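Adhesin LabA (Helicobacter pylori, PDB 6GMM) probably binds LacdiNAc-type glycans of the gastric mucosa as a lectin-like surface adhesin, helping the bacterium attach. Local coordinates at residues S81-G86 / T109-G114; T101-W106 / N331-G336; S221-I226 / G236-E241. All coordinates share one frame; numbering follows the deposited sequence.

Contact 1. Residues S81-G86 / T109-G114; sequences SPCGPG and TTITCG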
ATOM      1  N   SER A  81       7.367   0.829 -32.318  1.00 33.73           N
ATOM      2  CA  SER A  81       8.027   1.250 -33.553  1.00 34.01           C
ATOM      3  C   SER A  81       9.528   0.917 -33.467  1.00 37.23           C
ATOM      4  O   SER A  81      10.190   1.376 -32.526  1.00 36.73           O
ATOM      5  CB  SER A  81       7.804   2.740 -33.781  1.00 38.03           C
ATOM      6  OG  SER A  81       7.822   2.983 -35.174  1.00 48.06           O
ATOM      7  N   PRO A  82      10.026   0.007 -34.349  1.00 31.94           N
ATOM      8  CA  PRO A  82      11.409  -0.483 -34.237  1.00 30.51           C
ATOM      9  C   PRO A  82      12.438   0.534 -33.775  1.00 33.06           C
ATOM     10  O   PRO A  82      12.644   1.577 -34.384  1.00 34.30           O
ATOM     11  CB  PRO A  82      11.715  -1.038 -35.628  1.00 32.75           C
ATOM     12  CG  PRO A  82      10.424  -0.874 -36.424  1.00 38.78           C
ATOM     13  CD  PRO A  82       9.332  -0.685 -35.442  1.00 34.12           C
ATOM     14  N   CYS A  83      13.077   0.202 -32.668  1.00 28.60           N
ATOM     15  CA  CYS A  83      14.067   1.057 -32.020  1.00 28.00           C
ATOM     16  C   CYS A  83      15.329   1.228 -32.845  1.00 26.76           C
ATOM     17  O   CYS A  83      15.665   0.348 -33.646  1.00 24.38           O
ATOM     18  CB  CYS A  83      14.379   0.543 -30.618  1.00 28.12           C
ATOM     19  SG  CYS A  83      15.020  -1.154 -30.585  1.00 32.27           S
ATOM     20  N   GLY A  84      16.014   2.346 -32.602  1.00 23.34           N
ATOM     21  CA  GLY A  84      17.283   2.692 -33.219  1.00 23.76           C
ATOM     22  C   GLY A  84      17.733   4.121 -32.948  1.00 27.13           C
ATOM     23  O   GLY A  84      17.003   4.871 -32.292  1.00 25.87           O
ATOM     24  N   PRO A  85      18.926   4.544 -33.460  1.00 24.95           N
ATOM     25  CA  PRO A  85      19.403   5.910 -33.186  1.00 26.19           C
ATOM     26  C   PRO A  85      18.981   7.018 -34.158  1.00 32.29           C
ATOM     27  O   PRO A  85      19.194   8.192 -33.841  1.00 35.07           O
ATOM     28  CB  PRO A  85      20.915   5.746 -33.249  1.00 27.42           C
ATOM     29  CG  PRO A  85      21.116   4.703 -34.304  1.00 29.57           C
ATOM     30  CD  PRO A  85      19.927   3.780 -34.238  1.00 25.69           C
ATOM     31  N   GLY A  86      18.481   6.654 -35.342  1.00 28.07           N
ATOM     32  CA  GLY A  86      18.129   7.604 -36.393  1.00 28.17           C
ATOM     33  C   GLY A  86      19.280   7.750 -37.378  1.00 32.85           C
ATOM     34  O   GLY A  86      20.254   6.995 -37.303  1.00 30.41           O
ATOM     35  N   THR A 109      13.821 -13.417 -28.623  1.00 24.95           N
ATOM     36  CA  THR A 109      14.249 -12.796 -27.346  1.00 23.85           C
ATOM     37  C   THR A 109      15.503 -11.905 -27.533  1.00 28.80           C
ATOM     38  O   THR A 109      16.099 -11.486 -26.560  1.00 28.49           O
ATOM     39  CB  THR A 109      14.457 -13.859 -26.243  1.00 30.01           C
ATOM     40  OG1 THR A 109      15.492 -14.773 -26.627  1.00 26.63           O
ATOM     41  CG2 THR A 109      13.170 -14.608 -25.880  1.00 28.85           C
ATOM     42  N   THR A 110      15.918 -11.637 -28.780  1.00 27.66           N
ATOM     43  CA  THR A 110      17.090 -10.781 -29.075  1.00 27.34           C
ATOM     44  C   THR A 110      16.647  -9.679 -30.029  1.00 30.85           C
ATOM     45  O   THR A 110      15.952  -9.953 -31.013  1.00 29.80           O
ATOM     46  CB  THR A 110      18.281 -11.588 -29.619  1.00 30.98           C
ATOM     47  OG1 THR A 110      18.454 -12.774 -28.835  1.00 36.64           O
ATOM     48  CG2 THR A 110      19.597 -10.771 -29.645  1.00 23.87           C
ATOM     49  N   ILE A 111      17.012  -8.443 -29.701  1.00 26.80           N
ATOM     50  CA  ILE A 111      16.650  -7.276 -30.482  1.00 26.98           C
ATOM     51  C   ILE A 111      17.867  -6.401 -30.769  1.00 27.84           C
ATOM     52  O   ILE A 111      18.722  -6.221 -29.893  1.00 26.91           O
ATOM     53  CB  ILE A 111      15.510  -6.475 -29.769  1.00 30.70           C
ATOM     54  CG1 ILE A 111      14.743  -5.592 -30.768  1.00 32.48           C
ATOM     55  CG2 ILE A 111      16.037  -5.640 -28.598  1.00 31.57           C
ATOM     56  CD1 ILE A 111      13.342  -5.196 -30.341  1.00 42.56           C
ATOM     57  N   THR A 112      17.932  -5.853 -31.986  1.00 22.12           N
ATOM     58  CA  THR A 112      18.951  -4.895 -32.349  1.00 21.75           C
ATOM     59  C   THR A 112      18.247  -3.563 -32.595  1.00 24.45           C
ATOM     60  O   THR A 112      17.276  -3.499 -33.362  1.00 24.23           O
ATOM     61  CB  THR A 112      19.825  -5.405 -33.532  1.00 30.98           C
ATOM     62  OG1 THR A 112      20.591  -6.534 -33.098  1.00 32.39           O
ATOM     63  CG2 THR A 112      20.765  -4.339 -34.059  1.00 24.67           C
ATOM     64  N   CYS A 113      18.708  -2.514 -31.909  1.00 23.55           N
ATOM     65  CA  CYS A 113      18.193  -1.150 -32.073  1.00 24.18           C
ATOM     66  C   CYS A 113      19.087  -0.534 -33.110  1.00 29.76           C
ATOM     67  O   CYS A 113      20.067   0.118 -32.748  1.00 30.29           O
ATOM     68  CB  CYS A 113      18.249  -0.352 -30.766  1.00 24.00           C
ATOM     69  SG  CYS A 113      17.240  -1.013 -29.413  1.00 26.74           S
ATOM     70  N   GLY A 114      18.802  -0.804 -34.384  1.00 28.29           N
ATOM     71  CA  GLY A 114      19.613  -0.294 -35.489  1.00 28.54           C
ATOM     72  C   GLY A 114      18.861   0.467 -36.562  1.00 32.80           C
ATOM     73  O   GLY A 114      19.384   0.616 -37.674  1.00 33.94           O
TER
HETATM   74  O   HOH W   1      14.530  -2.378 -34.163  1.00 27.44           O

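Contact 2. Residues T101-W106 / N331-G336; sequences TPSNQW and NGHLRG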
ATOM      1  N   THR A 101      15.320 -10.189 -24.046  1.00 19.93           N
ATOM      2  CA  THR A 101      14.216  -9.238 -24.032  1.00 20.03           C
ATOM      3  C   THR A 101      12.844  -9.977 -24.028  1.00 23.26           C
ATOM      4  O   THR A 101      12.805 -11.199 -24.252  1.00 20.84           O
ATOM      5  CB  THR A 101      14.333  -8.233 -25.204  1.00 25.38           C
ATOM      6  OG1 THR A 101      14.134  -8.905 -26.450  1.00 31.28           O
ATOM      7  CG2 THR A 101      15.639  -7.447 -25.178  1.00 20.17           C
ATOM      8  N   PRO A 102      11.715  -9.261 -23.770  1.00 20.79           N
ATOM      9  CA  PRO A 102      10.417  -9.949 -23.803  1.00 21.14           C
ATOM     10  C   PRO A 102      10.171 -10.641 -25.137  1.00 22.84           C
ATOM     11  O   PRO A 102      10.427 -10.072 -26.186  1.00 21.31           O
ATOM     12  CB  PRO A 102       9.398  -8.816 -23.606  1.00 22.64           C
ATOM     13  CG  PRO A 102      10.158  -7.691 -23.012  1.00 25.51           C
ATOM     14  CD  PRO A 102      11.564  -7.814 -23.463  1.00 20.92           C
ATOM     15  N   SER A 103       9.704 -11.881 -25.082  1.00 21.24           N
ATOM     16  CA  SER A 103       9.317 -12.681 -26.238  1.00 21.57           C
ATOM     17  C   SER A 103       8.430 -11.842 -27.194  1.00 24.15           C
ATOM     18  O   SER A 103       7.455 -11.198 -26.749  1.00 22.86           O
ATOM     19  CB  SER A 103       8.511 -13.887 -25.765  1.00 25.15           C
ATOM     20  OG  SER A 103       9.346 -14.960 -25.367  1.00 36.32           O
ATOM     21  N   ASN A 104       8.772 -11.839 -28.490  1.00 22.12           N
ATOM     22  CA  ASN A 104       7.978 -11.116 -29.480  1.00 23.63           C
ATOM     23  C   ASN A 104       6.867 -12.025 -30.020  1.00 32.00           C
ATOM     24  O   ASN A 104       6.696 -13.135 -29.501  1.00 32.52           O
ATOM     25  CB  ASN A 104       8.851 -10.451 -30.567  1.00 23.90           C
ATOM     26  CG  ASN A 104       9.617 -11.384 -31.482  1.00 38.93           C
ATOM     27  OD1 ASN A 104       9.161 -12.466 -31.846  1.00 25.84           O
ATOM     28  ND2 ASN A 104      10.768 -10.931 -31.957  1.00 31.95           N
ATOM     29  N   GLN A 105       6.121 -11.574 -31.052  1.00 31.61           N
ATOM     30  CA  GLN A 105       5.004 -12.341 -31.594  1.00 33.20           C
ATOM     31  C   GLN A 105       5.444 -13.671 -32.251  1.00 39.37           C
ATOM     32  O   GLN A 105       4.587 -14.541 -32.436  1.00 39.78           O
ATOM     33  CB  GLN A 105       4.095 -11.496 -32.514  1.00 34.75           C
ATOM     34  CG  GLN A 105       4.712 -10.980 -33.806  1.00 36.56           C
ATOM     35  CD  GLN A 105       5.477  -9.675 -33.678  1.00 54.50           C
ATOM     36  OE1 GLN A 105       6.499  -9.566 -32.970  1.00 43.48           O
ATOM     37  NE2 GLN A 105       5.041  -8.676 -34.446  1.00 45.76           N
ATOM     38  N   TRP A 106       6.781 -13.860 -32.498  1.00 35.91           N
ATOM     39  CA  TRP A 106       7.393 -15.063 -33.106  1.00 35.71           C
ATOM     40  C   TRP A 106       8.246 -15.895 -32.133  1.00 38.38           C
ATOM     41  O   TRP A 106       8.590 -17.038 -32.439  1.00 37.45           O
ATOM     42  CB  TRP A 106       8.209 -14.700 -34.355  1.00 34.66           C
ATOM     43  CG  TRP A 106       7.519 -13.721 -35.247  1.00 36.38           C
ATOM     44  CD1 TRP A 106       7.933 -12.459 -35.550  1.00 38.83           C
ATOM     45  CD2 TRP A 106       6.243 -13.892 -35.879  1.00 37.63           C
ATOM     46  NE1 TRP A 106       7.012 -11.842 -36.365  1.00 39.57           N
ATOM     47  CE2 TRP A 106       5.958 -12.697 -36.575  1.00 41.94           C
ATOM     48  CE3 TRP A 106       5.302 -14.937 -35.910  1.00 40.45           C
ATOM     49  CZ2 TRP A 106       4.771 -12.517 -37.300  1.00 42.55           C
ATOM     50  CZ3 TRP A 106       4.131 -14.765 -36.636  1.00 43.55           C
ATOM     51  CH2 TRP A 106       3.878 -13.571 -37.328  1.00 44.18           C
ATOM     52  N   ASN A 331       5.064 -18.783 -25.532  1.00 29.13           N
ATOM     53  CA  ASN A 331       6.328 -19.443 -25.821  1.00 29.08           C
ATOM     54  C   ASN A 331       6.843 -20.369 -24.695  1.00 35.87           C
ATOM     55  O   ASN A 331       7.922 -20.955 -24.831  1.00 36.57           O
ATOM     56  CB  ASN A 331       7.365 -18.414 -26.227  1.00 27.97           C
ATOM     57  CG  ASN A 331       7.156 -17.996 -27.657  1.00 41.31           C
ATOM     58  OD1 ASN A 331       7.356 -18.788 -28.581  1.00 35.20           O
ATOM     59  ND2 ASN A 331       6.660 -16.779 -27.865  1.00 33.68           N
ATOM     60  N   GLY A 332       6.052 -20.549 -23.638  1.00 33.55           N
ATOM     61  CA  GLY A 332       6.388 -21.474 -22.557  1.00 34.52           C
ATOM     62  C   GLY A 332       7.387 -20.985 -21.528  1.00 38.41           C
ATOM     63  O   GLY A 332       8.027 -21.798 -20.851  1.00 38.43           O
ATOM     64  N   HIS A 333       7.509 -19.664 -21.374  1.00 34.75           N
ATOM     65  CA  HIS A 333       8.381 -19.102 -20.354  1.00 35.09           C
ATOM     66  C   HIS A 333       7.594 -18.975 -19.039  1.00 38.30           C
ATOM     67  O   HIS A 333       6.743 -18.098 -18.909  1.00 38.08           O
ATOM     68  CB  HIS A 333       8.921 -17.739 -20.789  1.00 35.56           C
ATOM     69  CG  HIS A 333       9.794 -17.789 -21.998  1.00 39.95           C
ATOM     70  ND1 HIS A 333      10.327 -16.636 -22.537  1.00 41.09           N
ATOM     71  CD2 HIS A 333      10.214 -18.852 -22.724  1.00 43.67           C
ATOM     72  CE1 HIS A 333      11.033 -17.027 -23.583  1.00 41.93           C
ATOM     73  NE2 HIS A 333      10.992 -18.354 -23.738  1.00 43.50           N
ATOM     74  N   LEU A 334       7.847 -19.880 -18.093  1.00 34.67           N
ATOM     75  CA  LEU A 334       7.222 -19.893 -16.762  1.00 33.96           C
ATOM     76  C   LEU A 334       8.320 -20.073 -15.708  1.00 39.62           C
ATOM     77  O   LEU A 334       9.502 -20.181 -16.054  1.00 39.57           O
ATOM     78  CB  LEU A 334       6.201 -21.052 -16.638  1.00 34.70           C
ATOM     79  CG  LEU A 334       4.915 -21.000 -17.465  1.00 38.17           C
ATOM     80  CD1 LEU A 334       4.028 -22.170 -17.141  1.00 38.71           C
ATOM     81  CD2 LEU A 334       4.153 -19.724 -17.245  1.00 40.02           C
ATOM     82  N   ARG A 335       7.927 -20.150 -14.428  1.00 36.19           N
ATOM     83  CA  ARG A 335       8.844 -20.360 -13.315  1.00 35.89           C
ATOM     84  C   ARG A 335       9.272 -21.829 -13.228  1.00 42.08           C
ATOM     85  O   ARG A 335       8.560 -22.700 -13.736  1.00 42.81           O
ATOM     86  CB  ARG A 335       8.190 -19.911 -11.997  1.00 35.95           C
ATOM     87  CG  ARG A 335       7.930 -18.415 -11.917  1.00 34.35           C
ATOM     88  CD  ARG A 335       6.924 -18.057 -10.826  1.00 40.92           C
ATOM     89  NE  ARG A 335       6.877 -16.605 -10.666  1.00 37.30           N
ATOM     90  CZ  ARG A 335       5.969 -15.935  -9.972  1.00 50.00           C
ATOM     91  NH1 ARG A 335       4.972 -16.577  -9.370  1.00 30.44           N
ATOM     92  NH2 ARG A 335       6.047 -14.611  -9.874  1.00 31.14           N
ATOM     93  N   GLY A 336      10.425 -22.069 -12.593  1.00 39.42           N
ATOM     94  CA  GLY A 336      11.020 -23.382 -12.336  1.00 71.46           C
ATOM     95  C   GLY A 336      10.843 -24.439 -13.407  1.00115.53           C
ATOM     96  O   GLY A 336       9.939 -25.272 -13.316  1.00 86.06           O
TER

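Contact 3. Residues S221-I226 / G236-E241; sequences SLWEGI and GIFKNE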
ATOM      1  N   SER A 221      -8.014  -3.114 -31.414  1.00 37.92           N
ATOM      2  CA  SER A 221      -6.560  -2.937 -31.285  1.00 35.62           C
ATOM      3  C   SER A 221      -5.822  -4.279 -31.284  1.00 39.49           C
ATOM      4  O   SER A 221      -6.434  -5.316 -31.545  1.00 41.38           O
ATOM      5  CB  SER A 221      -6.215  -2.176 -30.009  1.00 35.69           C
ATOM      6  OG  SER A 221      -6.104  -3.075 -28.919  1.00 39.62           O
ATOM      7  N   LEU A 222      -4.509  -4.251 -30.969  1.00 32.65           N
ATOM      8  CA  LEU A 222      -3.663  -5.432 -30.881  1.00 32.23           C
ATOM      9  C   LEU A 222      -3.881  -6.217 -29.603  1.00 37.90           C
ATOM     10  O   LEU A 222      -3.450  -7.375 -29.540  1.00 38.24           O
ATOM     11  CB  LEU A 222      -2.176  -5.056 -30.973  1.00 31.09           C
ATOM     12  CG  LEU A 222      -1.650  -4.590 -32.316  1.00 35.90           C
ATOM     13  CD1 LEU A 222      -0.307  -3.943 -32.134  1.00 34.89           C
ATOM     14  CD2 LEU A 222      -1.555  -5.736 -33.316  1.00 38.23           C
ATOM     15  N   TRP A 223      -4.496  -5.581 -28.564  1.00 34.43           N
ATOM     16  CA  TRP A 223      -4.751  -6.206 -27.276  1.00 33.71           C
ATOM     17  C   TRP A 223      -6.224  -6.126 -26.911  1.00 39.78           C
ATOM     18  O   TRP A 223      -6.864  -5.087 -27.114  1.00 39.43           O
ATOM     19  CB  TRP A 223      -3.922  -5.535 -26.156  1.00 30.83           C
ATOM     20  CG  TRP A 223      -2.492  -5.231 -26.520  1.00 30.19           C
ATOM     21  CD1 TRP A 223      -1.382  -5.943 -26.168  1.00 32.05           C
ATOM     22  CD2 TRP A 223      -2.022  -4.075 -27.224  1.00 29.83           C
ATOM     23  NE1 TRP A 223      -0.250  -5.331 -26.665  1.00 31.33           N
ATOM     24  CE2 TRP A 223      -0.614  -4.179 -27.312  1.00 33.10           C
ATOM     25  CE3 TRP A 223      -2.659  -2.980 -27.833  1.00 31.93           C
ATOM     26  CZ2 TRP A 223       0.163  -3.246 -28.010  1.00 32.15           C
ATOM     27  CZ3 TRP A 223      -1.888  -2.059 -28.526  1.00 33.38           C
ATOM     28  CH2 TRP A 223      -0.495  -2.195 -28.606  1.00 32.81           C
ATOM     29  N   GLU A 224      -6.749  -7.211 -26.315  1.00 37.13           N
ATOM     30  CA  GLU A 224      -8.120  -7.256 -25.790  1.00 36.96           C
ATOM     31  C   GLU A 224      -8.184  -6.294 -24.612  1.00 38.14           C
ATOM     32  O   GLU A 224      -7.195  -6.163 -23.890  1.00 37.33           O
ATOM     33  CB  GLU A 224      -8.472  -8.670 -25.307  1.00 38.46           C
ATOM     34  CG  GLU A 224      -8.707  -9.661 -26.433  1.00 44.78           C
ATOM     35  CD  GLU A 224      -9.980  -9.459 -27.236  1.00 60.00           C
ATOM     36  OE1 GLU A 224     -10.920  -8.804 -26.729  1.00 61.18           O
ATOM     37  OE2 GLU A 224     -10.045  -9.987 -28.367  1.00 56.92           O
ATOM     38  N   GLY A 225      -9.301  -5.588 -24.460  1.00 34.05           N
ATOM     39  CA  GLY A 225      -9.476  -4.643 -23.356  1.00 32.83           C
ATOM     40  C   GLY A 225      -8.881  -3.266 -23.581  1.00 37.32           C
ATOM     41  O   GLY A 225      -9.197  -2.343 -22.828  1.00 38.55           O
ATOM     42  N   ILE A 226      -8.015  -3.112 -24.619  1.00 31.50           N
ATOM     43  CA  ILE A 226      -7.393  -1.855 -25.010  1.00 30.75           C
ATOM     44  C   ILE A 226      -8.140  -1.363 -26.256  1.00 38.83           C
ATOM     45  O   ILE A 226      -8.111  -2.011 -27.299  1.00 37.73           O
ATOM     46  CB  ILE A 226      -5.876  -2.060 -25.261  1.00 32.04           C
ATOM     47  CG1 ILE A 226      -5.127  -2.537 -23.972  1.00 30.03           C
ATOM     48  CG2 ILE A 226      -5.223  -0.833 -25.897  1.00 31.67           C
ATOM     49  CD1 ILE A 226      -5.044  -1.570 -22.764  1.00 39.32           C
ATOM     50  N   GLY A 236      -0.576   7.413 -25.321  1.00 32.81           N
ATOM     51  CA  GLY A 236      -1.961   7.675 -25.697  1.00 32.76           C
ATOM     52  C   GLY A 236      -2.808   6.432 -25.507  1.00 31.55           C
ATOM     53  O   GLY A 236      -3.725   6.426 -24.693  1.00 29.52           O
ATOM     54  N   ILE A 237      -2.466   5.351 -26.224  1.00 27.73           N
ATOM     55  CA  ILE A 237      -3.138   4.047 -26.136  1.00 27.36           C
ATOM     56  C   ILE A 237      -3.208   3.513 -24.674  1.00 27.63           C
ATOM     57  O   ILE A 237      -4.258   3.037 -24.250  1.00 24.76           O
ATOM     58  CB  ILE A 237      -2.466   3.024 -27.105  1.00 29.15           C
ATOM     59  CG1 ILE A 237      -2.726   3.415 -28.564  1.00 30.89           C
ATOM     60  CG2 ILE A 237      -2.961   1.591 -26.873  1.00 29.22           C
ATOM     61  CD1 ILE A 237      -1.702   2.846 -29.566  1.00 42.72           C
ATOM     62  N   PHE A 238      -2.082   3.584 -23.939  1.00 26.12           N
ATOM     63  CA  PHE A 238      -1.964   3.037 -22.578  1.00 26.08           C
ATOM     64  C   PHE A 238      -2.031   4.056 -21.418  1.00 29.47           C
ATOM     65  O   PHE A 238      -1.668   3.707 -20.297  1.00 28.38           O
ATOM     66  CB  PHE A 238      -0.677   2.202 -22.477  1.00 27.16           C
ATOM     67  CG  PHE A 238      -0.662   1.022 -23.408  1.00 28.79           C
ATOM     68  CD1 PHE A 238      -1.321  -0.155 -23.074  1.00 32.04           C
ATOM     69  CD2 PHE A 238      -0.024   1.097 -24.638  1.00 32.76           C
ATOM     70  CE1 PHE A 238      -1.322  -1.248 -23.945  1.00 33.74           C
ATOM     71  CE2 PHE A 238      -0.025   0.004 -25.519  1.00 36.07           C
ATOM     72  CZ  PHE A 238      -0.677  -1.160 -25.166  1.00 34.40           C
ATOM     73  N   LYS A 239      -2.576   5.263 -21.659  1.00 26.83           N
ATOM     74  CA  LYS A 239      -2.775   6.348 -20.678  1.00 25.97           C
ATOM     75  C   LYS A 239      -3.326   5.854 -19.316  1.00 30.69           C
ATOM     76  O   LYS A 239      -2.759   6.167 -18.254  1.00 29.16           O
ATOM     77  CB  LYS A 239      -3.737   7.379 -21.283  1.00 29.75           C
ATOM     78  CG  LYS A 239      -3.499   8.817 -20.875  1.00 51.50           C
ATOM     79  CD  LYS A 239      -4.400   9.728 -21.722  1.00 66.59           C
ATOM     80  CE  LYS A 239      -4.336  11.186 -21.337  1.00 84.34           C
ATOM     81  NZ  LYS A 239      -5.401  11.976 -22.019  1.00 97.85           N
ATOM     82  N   ASN A 240      -4.419   5.066 -19.356  1.00 26.68           N
ATOM     83  CA  ASN A 240      -5.072   4.527 -18.154  1.00 26.15           C
ATOM     84  C   ASN A 240      -4.165   3.530 -17.431  1.00 29.03           C
ATOM     85  O   ASN A 240      -3.955   3.673 -16.241  1.00 29.50           O
ATOM     86  CB  ASN A 240      -6.410   3.886 -18.532  1.00 27.56           C
ATOM     87  CG  ASN A 240      -7.123   3.202 -17.402  1.00 37.01           C
ATOM     88  OD1 ASN A 240      -7.887   3.826 -16.674  1.00 27.29           O
ATOM     89  ND2 ASN A 240      -6.892   1.906 -17.237  1.00 26.76           N
ATOM     90  N   GLU A 241      -3.600   2.561 -18.166  1.00 26.17           N
ATOM     91  CA  GLU A 241      -2.736   1.503 -17.645  1.00 24.55           C
ATOM     92  C   GLU A 241      -1.432   2.038 -17.091  1.00 27.21           C
ATOM     93  O   GLU A 241      -1.029   1.619 -16.015  1.00 23.89           O
ATOM     94  CB  GLU A 241      -2.514   0.395 -18.671  1.00 25.46           C
ATOM     95  CG  GLU A 241      -3.787  -0.358 -19.032  1.00 33.20           C
ATOM     96  CD  GLU A 241      -4.852   0.420 -19.791  1.00 50.53           C
ATOM     97  OE1 GLU A 241      -4.496   1.326 -20.581  1.00 31.14           O
ATOM     98  OE2 GLU A 241      -6.051   0.142 -19.566  1.00 44.17           O
TER

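Contact 1. Residues S81-G86 / T109-G114
Cys83 and Cys113 are joined by a disulfide, the covalent link between these two segments. Cys83 SG and Cys113 SG are modelled 2.5 Å apart, long for a disulfide, so its exact geometry is doubtful. The two sulfurs are presented differently: at Cys83 SG sits in the cleft between the backbone N and the carbonyl carbon (chi1 59°), while at Cys113 it lies beside the N and opposite the carbonyl carbon (chi1 -62°).

The polar contacts centre on the carbonyl of Cys83. Cys113 CA points its hydrogen at Cys83 O across 3.3 Å, a bent CA-H...O contact. A water donates to the same Cys83 O at 3.0 Å and to Thr112 O at 3.1 Å, bridging the backbones where no direct hydrogen bond does; Thr115 OG1 adds a weak one to Cys83 O.

The disulfide closes a loop that holds a small two-stranded antiparallel hairpin. Strand 111-113 pairs with strand 96-98, and the cystine ties the end of that hairpin back to the loop that leaves helix 57-76.

Van der Waals contacts gather at the Cys113 carbonyl group. Gly84, with its backbone almost fully extended, brings CA to 3.7 Å from Cys113 C, and Pro85 lays CD 4.0 Å from Cys113 O. Apolar packing is sparse: Ile111 reaches with CD1 toward Cys83 SG from farther along the strand, and Tyr131 of helix 128-145 packs against both cysteines and Ile111.

Contact 2. Residues T101-W106 / N331-G336
Ser103 and Asn331 mark the closest backbone approach, with CA atoms 7.4 Å apart, so these two irregular segments meet through side chains; Gly332, at positive phi (79°), ends helix 327-330 in a Schellman motif, with the side chains of Asn331 and His333 on either side of it starting toward the 101-106 loop.

The serine hydroxyl does most of the touching. Ser103 OG, beside its own backbone N and opposite the carbonyl carbon (chi1 -84°), comes obliquely to the imidazole, 3.2 Å from His333 CE1 and 3.4 Å from His333 ND1. What fixes the pair is a carboxylate next door: Glu328 accepts from the backbone N of Ser103 with OE2 and is hydrogen-bonded to His333 ND1 through OE1, bridging both sides. A negative charge there would tend to favour a protonated imidazole. Trp347 stacks on the His333 ring and limits its freedom further.

Asn331 contributes a looser contact. Its ND2 lies 4.0 Å from Ser103 CB and equally far from Asn104 O, while its hydrogen bond goes back to His327 O in the preceding helical turn.

Within the loop, Asn104 shapes the path. Its OD1 accepts from Trp106 N at 2.8 Å, with an N-H...O angle of 151°, an Asx turn; the same OD1 also takes Gly108 N, and Trp106 lies exposed at the surface. Gln105 CG lies against one face of the Trp106 indole.

The contact lies at the surface, where the connection between strands 96-98 and 111-113 comes up against the C-terminal end of helix 327-330, while Pro102 packs on helices 57-76 and 128-145 beneath.

Contact 3. Residues S221-I226 / G236-E241
Ser221 OG accepts from Trp223 N at 3.0 Å, with an N-H...O angle of 157°, and also comes within 2.8 Å of Ile226 O. The first bond makes an ST turn; a type II beta turn from Trp223 to Ile226 follows, with Gly225 at positive phi. Two large apolar side chains, Trp223 and Ile226, face the segment 236-241.

Phe238 points its edge at one face of the Trp223 indole in a T-shaped stack, centroids 4.8 Å apart and planes at 75°. Its CZ does the touching, 3.6 Å from Trp223 CH2, while Leu222 CB lies over the rim of the opposite face. Trp223 NE1 is tied down by Val75 O of helix 57-76.

Phe238 also marks the break between helices 234-237 and 239-264, serving as N-cap residue of the second. The turn packing on this junction lies within the loop closed by the Cys206-Cys235 disulfide, and helix 234-237 carries Cys235.

Ile226 fills the other half of the contact. Its CG2 presses tightly on Ile237 CG2 at 3.5 Å, and its CD1 reaches the Phe238 ring obliquely and rests 3.6 Å from Glu241 CD. Glu241, bent at its second torsion, runs antiparallel alongside the isoleucine side chain. Asn240 ND2 donates to Glu241 OE2 (3.0 Å) from above the carboxylate plane, and also to Arg313 O.

Overall arrangement
Leaving helix 57-76, the chain enters contact 1 at 81-86, makes strand 96-98, opens contact 2 at 101-106, and closes contact 1 on strand 111-113. Contact 2 stays open until 331-336, so the two cross along the sequence. They also touch in space, where Thr109 O lies 2.9 Å from Thr101 N, a probable hydrogen bond across the hairpin. Contact 3 is a short closure within the long span of contact 2, centres about 21 Å apart, without touching. Contacts 1 and 2 tie the hairpin to the loop after helix 57-76 and to the end of helix 327-330; contact 3 separately ties the 221-226 turn to the junction of helices 234-237 and 239-264.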